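Local coordinates for L0028 (Mitochondria associated protein) (Escherichia coli, PDB 3GCG) that probably acts in host cells as a mitochondria-associated effector that, as in relatives of its family, switches on small Rho-type GTPases, at residues F16-G21 against K108-K113. Sequence-based numbering, arbitrary orientation.
Sequences FVINHG and KYFNQK
Lys-113 NZ is held twice: it donates to Val-17 O at 2.9 Å, nearly along the C=O axis (167°), and to a water 3.1 Å away that also accepts from Val-17 N, tying the ammonium to both backbone polar atoms of Val-17. The lysine reaches this point because its chain bends at chi2 (-69°) and then runs extended. One turn earlier, Tyr-109 OH accepts from Asn-19 N over 2.9 Å; the N-H approaches at the ring edge, in plane, and the bond is nearly straight at 168°. Between these two anchors Ile-18 and the phenol run alongside, pointing opposite ways, with Ile-18 CG1 only 3.3 Å from Tyr-109 CE2, while CD1 lies 3.8 Å from Lys-113 CG and 4.2 Å from Phe-110 CD1. A phenylalanine in place of Tyr-109 would probably keep the ring against Ile-18 but leave Asn-19 N without its acceptor. Asn-19 is the N-cap of helix 20-32, its OD1 accepting from Lys-22 N; the tyrosine thus bonds the backbone N of the capping residue. The extended N-terminal segment lies along helix 108-118, with Leu-23 of helix 20-32 touching Ile-18 and Tyr-109, and helix 124-146 meeting Phe-110 through Ile-135.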
loop_
_atom_site.group_PDB
_atom_site.type_symbol
_atom_site.label_atom_id
_atom_site.label_comp_id
_atom_site.label_asym_id
_atom_site.label_seq_id
_atom_site.Cartn_x
_atom_site.Cartn_y
_atom_site.Cartn_z
ATOM N N PHE B 16 -4.255 -22.133 -15.443
ATOM C CA PHE B 16 -5.703 -21.925 -15.123
ATOM C C PHE B 16 -6.309 -20.914 -16.092
ATOM O O PHE B 16 -5.583 -20.182 -16.771
ATOM C CB PHE B 16 -5.867 -21.428 -13.678
ATOM C CG PHE B 16 -5.360 -20.029 -13.453
ATOM C CD1 PHE B 16 -6.192 -18.930 -13.658
ATOM C CD2 PHE B 16 -4.034 -19.805 -13.093
ATOM C CE1 PHE B 16 -5.709 -17.631 -13.512
ATOM C CE2 PHE B 16 -3.542 -18.510 -12.947
ATOM C CZ PHE B 16 -4.381 -17.423 -13.158
ATOM N N VAL B 17 -7.637 -20.877 -16.152
ATOM C CA VAL B 17 -8.334 -19.953 -17.043
ATOM C C VAL B 17 -9.345 -19.120 -16.272
ATOM O O VAL B 17 -10.014 -19.613 -15.366
ATOM C CB VAL B 17 -9.078 -20.705 -18.178
ATOM C CG1 VAL B 17 -9.833 -19.719 -19.054
ATOM C CG2 VAL B 17 -8.083 -21.489 -19.013
ATOM N N ILE B 18 -9.456 -17.851 -16.640
ATOM C CA ILE B 18 -10.392 -16.972 -15.977
ATOM C C ILE B 18 -10.950 -16.007 -17.011
ATOM O O ILE B 18 -10.264 -15.656 -17.965
ATOM C CB ILE B 18 -9.687 -16.214 -14.823
ATOM C CG1 ILE B 18 -10.730 -15.646 -13.857
ATOM C CG2 ILE B 18 -8.794 -15.120 -15.380
ATOM C CD1 ILE B 18 -10.145 -15.141 -12.558
ATOM N N ASN B 19 -12.204 -15.603 -16.834
ATOM C CA ASN B 19 -12.859 -14.682 -17.760
ATOM C C ASN B 19 -12.561 -13.235 -17.361
ATOM O O ASN B 19 -13.304 -12.628 -16.585
ATOM C CB ASN B 19 -14.373 -14.920 -17.742
ATOM C CG ASN B 19 -15.110 -14.085 -18.766
ATOM O OD1 ASN B 19 -14.713 -12.965 -19.058
ATOM N ND2 ASN B 19 -16.204 -14.624 -19.306
ATOM N N HIS B 20 -11.474 -12.690 -17.896
ATOM C CA HIS B 20 -11.058 -11.317 -17.604
ATOM C C HIS B 20 -12.186 -10.319 -17.832
ATOM O O HIS B 20 -12.274 -9.293 -17.148
ATOM C CB HIS B 20 -9.852 -10.967 -18.467
ATOM C CG HIS B 20 -8.717 -11.924 -18.308
ATOM N ND1 HIS B 20 -7.841 -11.867 -17.246
ATOM C CD2 HIS B 20 -8.363 -13.014 -19.030
ATOM C CE1 HIS B 20 -7.000 -12.882 -17.317
ATOM N NE2 HIS B 20 -7.295 -13.595 -18.389
ATOM N N GLY B 21 -13.051 -10.627 -18.794
ATOM C CA GLY B 21 -14.179 -9.760 -19.081
ATOM C C GLY B 21 -15.159 -9.691 -17.924
ATOM O O GLY B 21 -15.649 -8.610 -17.594
ATOM N N LYS B 108 -14.568 -12.795 -5.005
ATOM C CA LYS B 108 -14.979 -14.203 -4.898
ATOM C C LYS B 108 -14.535 -15.063 -6.072
ATOM O O LYS B 108 -13.860 -16.081 -5.896
ATOM C CB LYS B 108 -16.502 -14.312 -4.802
ATOM C CG LYS B 108 -17.151 -13.491 -3.720
ATOM C CD LYS B 108 -18.669 -13.554 -3.861
ATOM C CE LYS B 108 -19.353 -12.540 -2.958
ATOM N NZ LYS B 108 -20.836 -12.546 -3.136
ATOM N N TYR B 109 -14.944 -14.657 -7.270
ATOM C CA TYR B 109 -14.614 -15.386 -8.489
ATOM C C TYR B 109 -13.110 -15.625 -8.599
ATOM O O TYR B 109 -12.662 -16.744 -8.857
ATOM C CB TYR B 109 -15.132 -14.605 -9.704
ATOM C CG TYR B 109 -14.781 -15.208 -11.049
ATOM C CD1 TYR B 109 -15.007 -16.558 -11.315
ATOM C CD2 TYR B 109 -14.252 -14.415 -12.070
ATOM C CE1 TYR B 109 -14.714 -17.110 -12.571
ATOM C CE2 TYR B 109 -13.957 -14.950 -13.327
ATOM C CZ TYR B 109 -14.189 -16.296 -13.568
ATOM O OH TYR B 109 -13.885 -16.823 -14.796
ATOM N N PHE B 110 -12.332 -14.566 -8.402
ATOM C CA PHE B 110 -10.881 -14.661 -8.465
ATOM C C PHE B 110 -10.306 -15.621 -7.423
ATOM O O PHE B 110 -9.441 -16.440 -7.729
ATOM C CB PHE B 110 -10.244 -13.295 -8.245
ATOM C CG PHE B 110 -8.743 -13.346 -8.174
ATOM C CD1 PHE B 110 -7.985 -13.470 -9.337
ATOM C CD2 PHE B 110 -8.089 -13.309 -6.939
ATOM C CE1 PHE B 110 -6.598 -13.559 -9.271
ATOM C CE2 PHE B 110 -6.708 -13.395 -6.864
ATOM C CZ PHE B 110 -5.958 -13.521 -8.031
ATOM N N ASN B 111 -10.775 -15.513 -6.185
ATOM C CA ASN B 111 -10.260 -16.378 -5.127
ATOM C C ASN B 111 -10.660 -17.839 -5.275
ATOM O O ASN B 111 -9.958 -18.732 -4.790
ATOM C CB ASN B 111 -10.663 -15.822 -3.759
ATOM C CG ASN B 111 -9.724 -14.713 -3.297
ATOM O OD1 ASN B 111 -8.550 -14.956 -3.028
ATOM N ND2 ASN B 111 -10.234 -13.492 -3.221
ATOM N N GLN B 112 -11.781 -18.082 -5.954
ATOM C CA GLN B 112 -12.236 -19.445 -6.206
ATOM C C GLN B 112 -11.166 -20.061 -7.113
ATOM O O GLN B 112 -10.809 -21.234 -6.971
ATOM C CB GLN B 112 -13.610 -19.414 -6.895
ATOM C CG GLN B 112 -14.162 -20.762 -7.378
ATOM C CD GLN B 112 -14.114 -21.866 -6.325
ATOM O OE1 GLN B 112 -14.158 -21.608 -5.126
ATOM N NE2 GLN B 112 -14.040 -23.108 -6.783
ATOM N N LYS B 113 -10.634 -19.249 -8.025
ATOM C CA LYS B 113 -9.582 -19.698 -8.936
ATOM C C LYS B 113 -8.272 -19.892 -8.166
ATOM O O LYS B 113 -7.473 -20.774 -8.488
ATOM C CB LYS B 113 -9.373 -18.674 -10.060
ATOM C CG LYS B 113 -10.540 -18.547 -11.031
ATOM C CD LYS B 113 -10.706 -19.788 -11.894
ATOM C CE LYS B 113 -11.886 -19.641 -12.834
ATOM N NZ LYS B 113 -12.049 -20.828 -13.710
HETATM O O HOH W 1 -9.568 -22.435 -14.702
#